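Local coordinates for type IV pilus biogenesis protein PilB (Streptococcus sanguinis, PDB 7B7P) that serves as a bimodular type IV pilin with a direct role in adhesion, joining a pilin module to a metal-binding von Willebrand factor A-like module, at residues 9-13 with 120-124; 51-57 with 147-152; 177-181 with 370-374; 224-228 with 239-243; 274-278 with 419-423. All coordinates share one frame; numbering follows the deposited sequence.

The five contacts illustrate how a two-module protein is held together at several places along its length. Interactions 1 and 2 belong to the pilin module, their centres about 24 Å apart; interaction 1 lies on helix 9-27, and the same helix packs against the sheet of interaction 2. Interactions 3, 4 and 5 belong to the von Willebrand factor A-like module; 4 and 5 reach the same sheet, with centres about 23 Å apart. Interaction 3 lies beside the metal site, the side chain of Ser371 being about 8 Å from the bound magnesium ion. Interaction 5 comes nearest to the pilin module, its closest atoms about 5 Å from those of interaction 2, whereas interactions 1 and 3 are centred about 65 Å apart.

Interaction 1. Residues 9-13 with 120-124; sequences EASIQ and NKLGI
Leu122 enters the flank of helix 9-27 between Ile12, Glu9 and Gln13, and its path shows how one branched side chain can serve several neighbours. Its CB leaves the backbone toward the helix, and CG stands opposite the carbonyl carbon (chi1 -75°), which sends both methyl groups onward to the helical residues. There the branches part. CD1 meets the branch methyl of Ile12, with CG2 of Ile12 at 3.6 Å from CD1 of Leu122, the two side chains crossing at about a right angle. CD2 takes the more polar neighbours by their aliphatic parts: it lies 3.9 Å from CG of Glu9 and 3.8 Å from CG of Gln13. Met16, one turn further along the helix, also touches Leu122, while Ile12 packs in addition on Leu86, Met89 and Tyr115.

Beyond the leucine the chain continues through Gly123, whose backbone angles suit glycine, and on into strand 124-130. Backbone hydrogen bonds between Leu122 and Gly113 and between Ile124 and Leu111 tie this segment to the preceding strand region. What is clear is apolar: a buried leucine gathers Ile12 and the hydrocarbon stems of Glu9 and Gln13, joining the N-terminal part of helix 9-27 to the loop leading into the sheet.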
# COMPACT_ATOMS: atom_id res chain seq x y z
N GLU A 9 46.78 -5.85 19.37
CA GLU A 9 45.51 -5.13 19.43
C GLU A 9 45.51 -3.87 18.58
O GLU A 9 44.70 -3.72 17.67
CB GLU A 9 45.22 -4.76 20.88
CG GLU A 9 44.36 -5.74 21.64
CD GLU A 9 43.86 -5.12 22.93
OE1 GLU A 9 43.13 -5.80 23.68
OE2 GLU A 9 44.21 -3.94 23.18
N ALA A 10 46.43 -2.95 18.88
CA ALA A 10 46.41 -1.58 18.39
C ALA A 10 46.07 -1.47 16.92
O ALA A 10 45.25 -0.62 16.53
CB ALA A 10 47.75 -0.90 18.66
N SER A 11 46.66 -2.32 16.08
CA SER A 11 46.43 -2.25 14.64
C SER A 11 45.35 -3.21 14.15
O SER A 11 44.96 -3.11 12.98
CB SER A 11 47.74 -2.50 13.87
OG SER A 11 48.39 -1.27 13.57
N ILE A 12 44.88 -4.13 14.99
CA ILE A 12 43.62 -4.81 14.71
C ILE A 12 42.45 -3.84 14.83
O ILE A 12 41.54 -3.82 13.98
CB ILE A 12 43.44 -6.02 15.65
CG1 ILE A 12 44.58 -7.02 15.47
CG2 ILE A 12 42.10 -6.68 15.40
CD1 ILE A 12 44.27 -8.39 15.99
N GLN A 13 42.43 -3.04 15.90
CA GLN A 13 41.38 -2.05 16.07
C GLN A 13 41.41 -1.03 14.95
O GLN A 13 40.36 -0.63 14.43
CB GLN A 13 41.51 -1.37 17.43
CG GLN A 13 41.02 -2.21 18.58
CD GLN A 13 39.55 -1.97 18.90
OE1 GLN A 13 38.76 -1.65 18.01
NE2 GLN A 13 39.18 -2.12 20.18
N ASN A 120 38.81 -11.02 24.86
CA ASN A 120 38.92 -9.58 24.69
C ASN A 120 38.12 -9.14 23.46
O ASN A 120 38.50 -9.44 22.32
CB ASN A 120 40.40 -9.21 24.53
CG ASN A 120 40.73 -7.88 25.13
OD1 ASN A 120 40.13 -7.45 26.12
ND2 ASN A 120 41.70 -7.20 24.54
N LYS A 121 37.01 -8.44 23.69
CA LYS A 121 36.24 -7.91 22.57
C LYS A 121 37.01 -6.78 21.89
O LYS A 121 37.60 -5.93 22.55
CB LYS A 121 34.85 -7.44 23.04
CG LYS A 121 34.80 -6.09 23.80
CD LYS A 121 34.27 -4.95 22.91
CE LYS A 121 34.80 -3.58 23.35
NZ LYS A 121 34.72 -2.58 22.25
N LEU A 122 37.03 -6.81 20.56
CA LEU A 122 37.70 -5.79 19.77
C LEU A 122 36.71 -5.18 18.79
O LEU A 122 35.73 -5.82 18.40
CB LEU A 122 38.89 -6.37 18.99
CG LEU A 122 40.15 -6.67 19.80
CD1 LEU A 122 41.24 -7.17 18.88
CD2 LEU A 122 40.60 -5.43 20.55
N GLY A 123 36.98 -3.94 18.39
CA GLY A 123 36.16 -3.30 17.38
C GLY A 123 35.34 -2.13 17.88
O GLY A 123 35.72 -1.43 18.81
N ILE A 124 34.20 -1.91 17.24
CA ILE A 124 33.31 -0.80 17.53
C ILE A 124 31.95 -1.37 17.89
O ILE A 124 31.28 -1.97 17.03
CB ILE A 124 33.22 0.18 16.36
CG1 ILE A 124 34.62 0.52 15.85
CG2 ILE A 124 32.46 1.44 16.78
CD1 ILE A 124 34.88 0.10 14.44

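Interaction 2. Residues 51-57 with 147-152; sequences EWSYIGL and IAIAYR
Trp52 and Arg152 cross at about a right angle, the arginine's aliphatic stem lying over one face of the indole. CD of Arg152 sits 3.6 Å from the centroid of the six-membered ring of Trp52, a CH-pi contact almost on the ring normal. The chain then bends at chi3 (65°), and the guanidinium plane stands 77° from the ring. This turns NH1 toward the backbone of Glu51, whose O accepts a hydrogen bond from it that is modelled very short, so its exact length is doubtful; NH2 is held by Pro155 O.

Strands 53-57 and 148-152 pair antiparallel as neighbours within the mixed sheet of the pilin module. Ser53 with Tyr151 and Ile55 with Ile149 are hydrogen-bonded pairs, exemplified by Ile55 N to Ile149 O at 2.9 Å, and Tyr54 with Ala150 is a non-hydrogen-bonded pair between them.

On the face bearing Ser53, Ile55 and Tyr151, the tyrosine's CG lies between the backbone N and carbonyl carbon (chi1 68°), bringing its ring under Ser53: CB of Ser53 is 3.7 Å from the Tyr151 ring centroid. The Tyr151 OH is hydrogen-bonded to Asn66 OD1. Across the sheet, CB of Ala150 lies over one face of the Tyr54 ring, 3.9 Å from its centroid, while the Tyr54 hydroxyl is hydrogen-bonded to Thr49 N.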
# COMPACT_ATOMS: atom_id res chain seq x y z
N GLU A 51 21.29 -7.62 -9.84
CA GLU A 51 21.33 -6.16 -9.95
C GLU A 51 21.33 -5.45 -8.60
O GLU A 51 21.22 -4.21 -8.55
CB GLU A 51 20.20 -5.61 -10.84
CG GLU A 51 19.99 -6.41 -12.12
CD GLU A 51 18.74 -6.03 -12.88
OE1 GLU A 51 18.56 -6.53 -14.02
OE2 GLU A 51 17.94 -5.22 -12.36
N TRP A 52 21.50 -6.19 -7.51
CA TRP A 52 21.72 -5.61 -6.19
C TRP A 52 23.14 -5.94 -5.74
O TRP A 52 23.56 -7.11 -5.79
CB TRP A 52 20.69 -6.14 -5.19
CG TRP A 52 19.34 -5.58 -5.47
CD1 TRP A 52 18.35 -6.17 -6.18
CD2 TRP A 52 18.85 -4.29 -5.07
NE1 TRP A 52 17.26 -5.34 -6.24
CE2 TRP A 52 17.54 -4.18 -5.57
CE3 TRP A 52 19.38 -3.23 -4.33
CZ2 TRP A 52 16.76 -3.04 -5.36
CZ3 TRP A 52 18.60 -2.11 -4.12
CH2 TRP A 52 17.30 -2.02 -4.63
N SER A 53 23.87 -4.92 -5.33
CA SER A 53 25.18 -5.10 -4.70
C SER A 53 25.01 -5.30 -3.20
O SER A 53 24.04 -4.85 -2.60
CB SER A 53 26.06 -3.89 -4.99
OG SER A 53 25.81 -3.41 -6.30
N TYR A 54 25.96 -6.02 -2.60
CA TYR A 54 25.83 -6.46 -1.22
C TYR A 54 27.11 -6.19 -0.43
O TYR A 54 28.21 -6.17 -0.99
CB TYR A 54 25.51 -7.96 -1.12
CG TYR A 54 24.14 -8.37 -1.63
CD1 TYR A 54 23.84 -8.34 -2.99
CD2 TYR A 54 23.16 -8.83 -0.76
CE1 TYR A 54 22.60 -8.73 -3.46
CE2 TYR A 54 21.92 -9.22 -1.22
CZ TYR A 54 21.64 -9.17 -2.57
OH TYR A 54 20.41 -9.55 -3.03
N ILE A 55 26.95 -5.98 0.88
CA ILE A 55 28.05 -5.99 1.83
C ILE A 55 27.66 -6.92 2.97
O ILE A 55 26.54 -6.84 3.50
CB ILE A 55 28.37 -4.59 2.38
CG1 ILE A 55 28.79 -3.65 1.27
CG2 ILE A 55 29.47 -4.67 3.43
CD1 ILE A 55 28.72 -2.20 1.68
N GLY A 56 28.57 -7.79 3.37
CA GLY A 56 28.29 -8.70 4.46
C GLY A 56 29.50 -9.57 4.72
O GLY A 56 30.46 -9.59 3.95
N LEU A 57 29.42 -10.31 5.82
CA LEU A 57 30.51 -11.17 6.23
C LEU A 57 30.61 -12.41 5.36
O LEU A 57 29.65 -12.85 4.72
CB LEU A 57 30.35 -11.58 7.69
CG LEU A 57 30.81 -10.55 8.72
CD1 LEU A 57 31.19 -11.26 10.01
CD2 LEU A 57 31.96 -9.73 8.17
N ILE A 147 22.52 -8.68 9.33
CA ILE A 147 23.96 -8.86 9.33
C ILE A 147 24.57 -8.52 7.98
O ILE A 147 25.68 -8.93 7.68
CB ILE A 147 24.32 -10.30 9.76
CG1 ILE A 147 23.35 -11.31 9.13
CG2 ILE A 147 24.27 -10.42 11.27
CD1 ILE A 147 23.70 -11.69 7.72
N ALA A 148 23.83 -7.79 7.15
CA ALA A 148 24.24 -7.57 5.78
C ALA A 148 23.38 -6.47 5.18
O ALA A 148 22.32 -6.14 5.72
CB ALA A 148 24.14 -8.84 4.95
N ILE A 149 23.84 -5.92 4.07
CA ILE A 149 23.18 -4.83 3.38
C ILE A 149 23.16 -5.14 1.89
O ILE A 149 24.08 -5.77 1.35
CB ILE A 149 23.88 -3.45 3.63
CG1 ILE A 149 23.37 -2.76 4.90
CG2 ILE A 149 23.76 -2.53 2.44
CD1 ILE A 149 24.27 -1.62 5.39
N ALA A 150 22.10 -4.70 1.22
CA ALA A 150 22.00 -4.71 -0.23
C ALA A 150 21.69 -3.29 -0.70
O ALA A 150 20.90 -2.59 -0.08
CB ALA A 150 20.93 -5.67 -0.71
N TYR A 151 22.32 -2.88 -1.80
CA TYR A 151 22.24 -1.48 -2.19
C TYR A 151 22.41 -1.32 -3.69
O TYR A 151 22.93 -2.20 -4.37
CB TYR A 151 23.31 -0.64 -1.48
CG TYR A 151 24.72 -0.96 -1.94
CD1 TYR A 151 25.37 -2.10 -1.48
CD2 TYR A 151 25.39 -0.13 -2.84
CE1 TYR A 151 26.66 -2.40 -1.89
CE2 TYR A 151 26.69 -0.43 -3.27
CZ TYR A 151 27.31 -1.57 -2.78
OH TYR A 151 28.59 -1.90 -3.17
N ARG A 152 22.00 -0.16 -4.17
CA ARG A 152 22.29 0.27 -5.53
C ARG A 152 22.78 1.71 -5.50
O ARG A 152 22.49 2.47 -4.57
CB ARG A 152 21.06 0.16 -6.44
CG ARG A 152 20.71 -1.27 -6.83
CD ARG A 152 19.43 -1.33 -7.64
NE ARG A 152 19.57 -0.66 -8.93
CZ ARG A 152 20.15 -1.20 -9.99
NH1 ARG A 152 20.66 -2.42 -9.93
NH2 ARG A 152 20.23 -0.51 -11.12

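Interaction 3. Residues 177-181 with 370-374; sequences DLQGR and FSGVN
Leu178 meets Phe370 through its branch methyls, one of which lies over a face of the aromatic ring. CD2 of Leu178 is 3.8 Å from the centroid of the Phe370 ring, a CH-pi contact displaced toward the rim, and CZ of Phe370 is the ring atom closest to it at 3.6 Å. The two side chains cross at about a right angle. The phenylalanine reaches this position because its CG points opposite the backbone N (chi1 -180°).

Beside this apolar pair the backbones are joined by one hydrogen bond, from Gly372 N to Leu178 O at 2.8 Å. It is bent, with an N-H...O angle of 136°, and the donor is tilted from the carbonyl plane. Further along, CG2 of Val373 comes to 3.4 Å from Gln179 O.

The second shell fixes both loops. Asp177 to Gly180 form a type I beta turn, closed by Gly180 N to Asp177 O, and the carboxylate of Asp177 reinforces it: OD1 accepts a nearly straight bond from Arg181 N at 2.9 Å, while OD2 is held by Thr186. In the other loop, Ser371 OG accepts from Val373 N at 3.0 Å, making an ST turn, and is also bonded to Glu376. Outside these, helix 191-209 backs both loops: Ile194 touches Leu178, and Arg191 packs on Phe370, Ser371 and Val373 while its NE bonds Asp177 O.

The side chain of Ser371 is about 5 Å from that of Asp284, a magnesium-binding residue, and Gly180 lies about 7 Å from the side chain of Ser173, another such residue. Loops following parallel strands 162-169 and 364-370, gathered near the metal site, fit the MIDAS end of a von Willebrand factor A-like domain.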
# COMPACT_ATOMS: atom_id res chain seq x y z
N ASP A 177 -22.58 19.26 2.75
CA ASP A 177 -21.23 19.55 3.19
C ASP A 177 -20.78 18.47 4.18
O ASP A 177 -21.55 17.58 4.57
CB ASP A 177 -21.13 20.98 3.75
CG ASP A 177 -21.75 21.17 5.16
OD1 ASP A 177 -22.14 20.19 5.87
OD2 ASP A 177 -21.87 22.35 5.56
N LEU A 178 -19.51 18.57 4.60
CA LEU A 178 -18.92 17.54 5.45
C LEU A 178 -19.71 17.33 6.73
O LEU A 178 -19.70 16.22 7.28
CB LEU A 178 -17.47 17.90 5.76
CG LEU A 178 -16.58 17.29 4.69
CD1 LEU A 178 -15.17 17.85 4.74
CD2 LEU A 178 -16.57 15.76 4.78
N GLN A 179 -20.43 18.35 7.21
CA GLN A 179 -21.25 18.24 8.40
C GLN A 179 -22.69 17.82 8.10
O GLN A 179 -23.53 17.81 9.00
CB GLN A 179 -21.25 19.57 9.17
CG GLN A 179 -19.93 19.87 9.81
CD GLN A 179 -18.92 20.42 8.82
OE1 GLN A 179 -17.74 20.04 8.85
NE2 GLN A 179 -19.36 21.31 7.93
N GLY A 180 -22.99 17.47 6.85
CA GLY A 180 -24.34 17.07 6.51
C GLY A 180 -25.36 18.19 6.46
O GLY A 180 -26.55 17.94 6.66
N ARG A 181 -24.92 19.42 6.19
CA ARG A 181 -25.83 20.54 6.02
C ARG A 181 -25.83 20.96 4.56
O ARG A 181 -24.92 20.62 3.79
CB ARG A 181 -25.45 21.69 6.95
CG ARG A 181 -25.78 21.35 8.39
CD ARG A 181 -25.22 22.30 9.40
NE ARG A 181 -24.53 21.56 10.46
CZ ARG A 181 -24.90 21.53 11.75
NH1 ARG A 181 -25.97 22.19 12.16
NH2 ARG A 181 -24.19 20.82 12.62
N PHE A 370 -15.27 9.25 4.80
CA PHE A 370 -15.17 10.67 4.53
C PHE A 370 -16.49 11.35 4.94
O PHE A 370 -17.42 11.49 4.15
CB PHE A 370 -14.83 10.88 3.05
CG PHE A 370 -14.70 12.33 2.65
CD1 PHE A 370 -13.78 13.16 3.28
CD2 PHE A 370 -15.49 12.86 1.65
CE1 PHE A 370 -13.64 14.49 2.93
CE2 PHE A 370 -15.36 14.20 1.28
CZ PHE A 370 -14.43 15.02 1.92
N SER A 371 -16.56 11.76 6.20
CA SER A 371 -17.71 12.49 6.71
C SER A 371 -17.32 13.19 8.00
O SER A 371 -16.55 12.66 8.78
CB SER A 371 -18.90 11.56 6.97
OG SER A 371 -20.04 12.30 7.40
N GLY A 372 -17.87 14.38 8.20
CA GLY A 372 -17.81 15.04 9.49
C GLY A 372 -18.89 14.62 10.45
O GLY A 372 -18.94 15.07 11.60
N VAL A 373 -19.77 13.72 10.01
CA VAL A 373 -20.88 13.26 10.82
C VAL A 373 -20.51 11.88 11.36
O VAL A 373 -20.38 10.91 10.59
CB VAL A 373 -22.18 13.24 10.00
CG1 VAL A 373 -23.35 12.76 10.87
CG2 VAL A 373 -22.44 14.64 9.41
N ASN A 374 -20.35 11.81 12.68
CA ASN A 374 -19.85 10.61 13.36
C ASN A 374 -20.55 9.35 12.90
O ASN A 374 -19.89 8.38 12.52
CB ASN A 374 -20.01 10.74 14.87
CG ASN A 374 -19.04 11.74 15.47
OD1 ASN A 374 -18.19 12.28 14.77
ND2 ASN A 374 -19.16 11.99 16.78

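Interaction 4. Residues 224-228 with 239-243; sequences KYIQQ and TIIAT
Ile226 and Thr243 make the apolar part of this contact, methyl against methyl: CG2 of Ile226 lies 3.7 Å from CG2 of Thr243. Both of these methyls are placed opposite their own backbone N, and the threonine's arrangement leaves its hydroxyl on another side of CB. Ile226 also packs on Leu216 and Asn249, while Ile240, one turn before Thr243, rests against Val214 and Ile203.

Gln227 adds contact by its reach. Its chain is fully extended (chi1 174°, chi2 179°) and carries the amide group across the helix surface, at about a right angle to the side chains of Ile240 and Thr243.

Strand 223-228 pairs antiparallel with strand 212-219 in the sheet of the von Willebrand factor A-like module. Ile226 and Gln227 together face Leu216 of strand 212-219, a classic beta bulge, and the chain turns a corner at these two residues. Helix 238-245 packs beside that corner.

The clear polar bond of the helical segment is internal: Thr243 OG1 donates to Thr239 O at 3.0 Å, meeting a lone pair of that oxygen within the plane of its carbonyl, which fixes the rotation of the threonine and directs its methyl toward Ile226. Outside the two segments, Ser231 makes a weak hydrogen bond with Thr239 OG1.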
# COMPACT_ATOMS: atom_id res chain seq x y z
N LYS A 224 -21.14 2.00 -11.30
CA LYS A 224 -20.98 2.43 -12.68
C LYS A 224 -19.50 2.72 -12.93
O LYS A 224 -18.80 3.23 -12.04
CB LYS A 224 -21.83 3.67 -12.99
CG LYS A 224 -21.53 4.33 -14.33
CD LYS A 224 -21.72 5.86 -14.33
CE LYS A 224 -21.93 6.37 -15.78
NZ LYS A 224 -22.13 7.84 -15.87
N TYR A 225 -19.02 2.38 -14.12
CA TYR A 225 -17.69 2.80 -14.54
C TYR A 225 -17.75 4.25 -15.00
O TYR A 225 -18.45 4.57 -15.96
CB TYR A 225 -17.17 1.88 -15.65
CG TYR A 225 -16.73 0.51 -15.19
CD1 TYR A 225 -15.61 0.36 -14.38
CD2 TYR A 225 -17.43 -0.63 -15.57
CE1 TYR A 225 -15.21 -0.90 -13.96
CE2 TYR A 225 -17.03 -1.88 -15.16
CZ TYR A 225 -15.93 -2.02 -14.35
OH TYR A 225 -15.55 -3.27 -13.93
N ILE A 226 -17.06 5.14 -14.29
CA ILE A 226 -16.92 6.51 -14.79
C ILE A 226 -15.86 6.53 -15.87
O ILE A 226 -16.02 7.16 -16.92
CB ILE A 226 -16.59 7.49 -13.66
CG1 ILE A 226 -17.35 7.14 -12.38
CG2 ILE A 226 -16.91 8.92 -14.07
CD1 ILE A 226 -18.85 7.35 -12.48
N GLN A 227 -14.75 5.84 -15.64
CA GLN A 227 -13.78 5.51 -16.66
C GLN A 227 -13.45 4.05 -16.44
O GLN A 227 -12.82 3.70 -15.44
CB GLN A 227 -12.53 6.38 -16.58
CG GLN A 227 -11.43 5.95 -17.55
CD GLN A 227 -10.20 6.83 -17.48
OE1 GLN A 227 -9.11 6.36 -17.16
NE2 GLN A 227 -10.37 8.11 -17.78
N GLN A 228 -13.89 3.19 -17.37
CA GLN A 228 -13.73 1.76 -17.17
C GLN A 228 -12.30 1.31 -17.43
O GLN A 228 -11.75 0.52 -16.65
CB GLN A 228 -14.71 0.99 -18.06
CG GLN A 228 -14.37 -0.47 -18.19
CD GLN A 228 -15.55 -1.31 -18.65
OE1 GLN A 228 -16.42 -0.84 -19.39
NE2 GLN A 228 -15.59 -2.57 -18.23
N THR A 239 -6.36 12.93 -19.28
CA THR A 239 -7.65 12.37 -19.65
C THR A 239 -8.48 12.00 -18.43
O THR A 239 -9.71 12.13 -18.46
CB THR A 239 -7.43 11.17 -20.58
OG1 THR A 239 -7.29 9.97 -19.81
CG2 THR A 239 -6.17 11.38 -21.41
N ILE A 240 -7.84 11.58 -17.33
CA ILE A 240 -8.63 11.22 -16.16
C ILE A 240 -9.04 12.45 -15.36
O ILE A 240 -10.16 12.52 -14.84
CB ILE A 240 -7.88 10.19 -15.28
CG1 ILE A 240 -8.75 9.83 -14.08
CG2 ILE A 240 -6.53 10.73 -14.83
CD1 ILE A 240 -8.64 8.39 -13.64
N ILE A 241 -8.15 13.45 -15.24
CA ILE A 241 -8.51 14.67 -14.52
C ILE A 241 -9.71 15.33 -15.17
O ILE A 241 -10.54 15.95 -14.50
CB ILE A 241 -7.32 15.63 -14.43
CG1 ILE A 241 -6.21 15.04 -13.57
CG2 ILE A 241 -7.75 16.97 -13.85
CD1 ILE A 241 -5.11 16.04 -13.27
N ALA A 242 -9.82 15.21 -16.50
CA ALA A 242 -11.00 15.71 -17.19
C ALA A 242 -12.26 15.00 -16.70
O ALA A 242 -13.29 15.64 -16.47
CB ALA A 242 -10.83 15.55 -18.70
N THR A 243 -12.19 13.67 -16.54
CA THR A 243 -13.34 12.92 -16.05
C THR A 243 -13.72 13.34 -14.63
O THR A 243 -14.90 13.60 -14.34
CB THR A 243 -13.06 11.42 -16.07
OG1 THR A 243 -12.30 11.09 -17.24
CG2 THR A 243 -14.38 10.65 -16.08

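Interaction 5. Residues 274-278 with 419-423; sequences AQLKY and DLWFV
Tyr278 and Asp419 supply the polar part of this contact. The tyrosine hydroxyl donates to the carboxylate, with OH of Tyr278 2.7 Å from OD2 of Asp419, and the oxygen offers its anti lone pair, the one turned away from OD1. Ring and carboxylate planes are only 8° apart, and OD2 lies at the ring's edge, near its plane. The aspartate is held on both oxygens: OD2 also forms a salt bridge with Arg364, and OD1 accepts from Gln415 NE2. With an arginine and a phenol at the same oxygen, the carboxylate is probably stabilised in its charged form within a buried setting.

Apolar packing is carried by Leu276. Its CG stands opposite the carbonyl carbon (chi1 -67°), and the CD1 methyl reaches the helix surface, 3.8 Å from CA of Leu420. The same methyl lies 4.1 Å from CD1 of Leu420 and 4.1 Å from CG1 of Val423, one turn further on. Leu420 and Leu276 also share Ile162 as a neighbour.

Gln275 and Val423 lie alongside one another, pointing opposite ways, NE2 of Gln275 being 3.8 Å from CG2 of Val423.

Strand 276-278 and helix 419-423 run nearly antiparallel, at 158°, their axes 10.8 Å apart. Backbone bonds to Ala163 and Ser165 place the strand beside strand 162-169. A helix packed on parallel central strands is typical of the alpha/beta fold of von Willebrand factor A domains.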
# COMPACT_ATOMS: atom_id res chain seq x y z
N ALA A 274 -0.73 -5.38 -14.38
CA ALA A 274 0.09 -4.90 -13.27
C ALA A 274 0.35 -5.94 -12.19
O ALA A 274 -0.51 -6.79 -11.91
CB ALA A 274 -0.57 -3.68 -12.62
N GLN A 275 1.52 -5.89 -11.57
CA GLN A 275 1.83 -6.83 -10.51
C GLN A 275 1.47 -6.30 -9.12
O GLN A 275 1.33 -7.10 -8.18
CB GLN A 275 3.32 -7.20 -10.58
CG GLN A 275 3.72 -8.38 -9.71
CD GLN A 275 4.87 -8.01 -8.79
OE1 GLN A 275 5.59 -7.04 -9.04
NE2 GLN A 275 5.05 -8.78 -7.72
N LEU A 276 1.30 -5.00 -8.97
CA LEU A 276 0.77 -4.41 -7.75
C LEU A 276 -0.60 -3.82 -8.07
O LEU A 276 -0.71 -2.96 -8.95
CB LEU A 276 1.70 -3.33 -7.19
CG LEU A 276 3.05 -3.84 -6.67
CD1 LEU A 276 3.91 -2.70 -6.13
CD2 LEU A 276 2.82 -4.89 -5.62
N LYS A 277 -1.64 -4.28 -7.35
CA LYS A 277 -3.02 -3.88 -7.62
C LYS A 277 -3.68 -3.34 -6.35
O LYS A 277 -3.54 -3.92 -5.27
CB LYS A 277 -3.84 -5.05 -8.17
CG LYS A 277 -3.30 -5.64 -9.47
CD LYS A 277 -4.13 -6.86 -9.88
CE LYS A 277 -3.45 -7.65 -10.99
NZ LYS A 277 -4.41 -8.12 -11.99
N TYR A 278 -4.45 -2.27 -6.51
CA TYR A 278 -4.96 -1.52 -5.38
C TYR A 278 -6.40 -1.10 -5.61
O TYR A 278 -6.76 -0.66 -6.70
CB TYR A 278 -4.11 -0.27 -5.13
CG TYR A 278 -2.70 -0.58 -4.70
CD1 TYR A 278 -2.41 -0.95 -3.39
CD2 TYR A 278 -1.65 -0.51 -5.61
CE1 TYR A 278 -1.13 -1.22 -3.00
CE2 TYR A 278 -0.37 -0.79 -5.23
CZ TYR A 278 -0.11 -1.15 -3.93
OH TYR A 278 1.18 -1.44 -3.56
N ASP A 419 5.56 -0.09 -1.24
CA ASP A 419 5.38 -1.45 -1.76
C ASP A 419 6.21 -1.65 -3.02
O ASP A 419 6.86 -2.68 -3.19
CB ASP A 419 3.91 -1.73 -2.05
CG ASP A 419 3.04 -1.69 -0.81
OD1 ASP A 419 3.54 -1.96 0.31
OD2 ASP A 419 1.83 -1.39 -0.98
N LEU A 420 6.18 -0.66 -3.92
CA LEU A 420 6.96 -0.72 -5.15
C LEU A 420 8.44 -0.90 -4.87
O LEU A 420 9.09 -1.80 -5.41
CB LEU A 420 6.71 0.55 -5.97
CG LEU A 420 7.34 0.53 -7.36
CD1 LEU A 420 6.75 -0.60 -8.21
CD2 LEU A 420 7.15 1.86 -8.04
N TRP A 421 9.01 -0.03 -4.03
CA TRP A 421 10.40 -0.17 -3.62
C TRP A 421 10.66 -1.54 -3.01
O TRP A 421 11.65 -2.20 -3.34
CB TRP A 421 10.77 0.94 -2.63
CG TRP A 421 11.23 2.14 -3.35
CD1 TRP A 421 10.56 3.33 -3.51
CD2 TRP A 421 12.46 2.27 -4.06
NE1 TRP A 421 11.30 4.20 -4.28
CE2 TRP A 421 12.47 3.57 -4.63
CE3 TRP A 421 13.55 1.42 -4.27
CZ2 TRP A 421 13.55 4.03 -5.39
CZ3 TRP A 421 14.62 1.88 -5.04
CH2 TRP A 421 14.61 3.17 -5.58
N PHE A 422 9.76 -1.99 -2.14
CA PHE A 422 10.01 -3.22 -1.40
C PHE A 422 9.99 -4.45 -2.29
O PHE A 422 10.65 -5.45 -1.98
CB PHE A 422 8.97 -3.35 -0.29
CG PHE A 422 9.53 -3.82 1.00
CD1 PHE A 422 9.77 -5.16 1.22
CD2 PHE A 422 9.82 -2.90 2.01
CE1 PHE A 422 10.29 -5.59 2.43
CE2 PHE A 422 10.34 -3.32 3.22
CZ PHE A 422 10.58 -4.67 3.44
N VAL A 423 9.22 -4.41 -3.38
CA VAL A 423 9.09 -5.59 -4.23
C VAL A 423 10.15 -5.62 -5.33
O VAL A 423 10.60 -6.70 -5.73
CB VAL A 423 7.66 -5.68 -4.81
CG1 VAL A 423 7.46 -4.70 -5.99
CG2 VAL A 423 7.33 -7.12 -5.20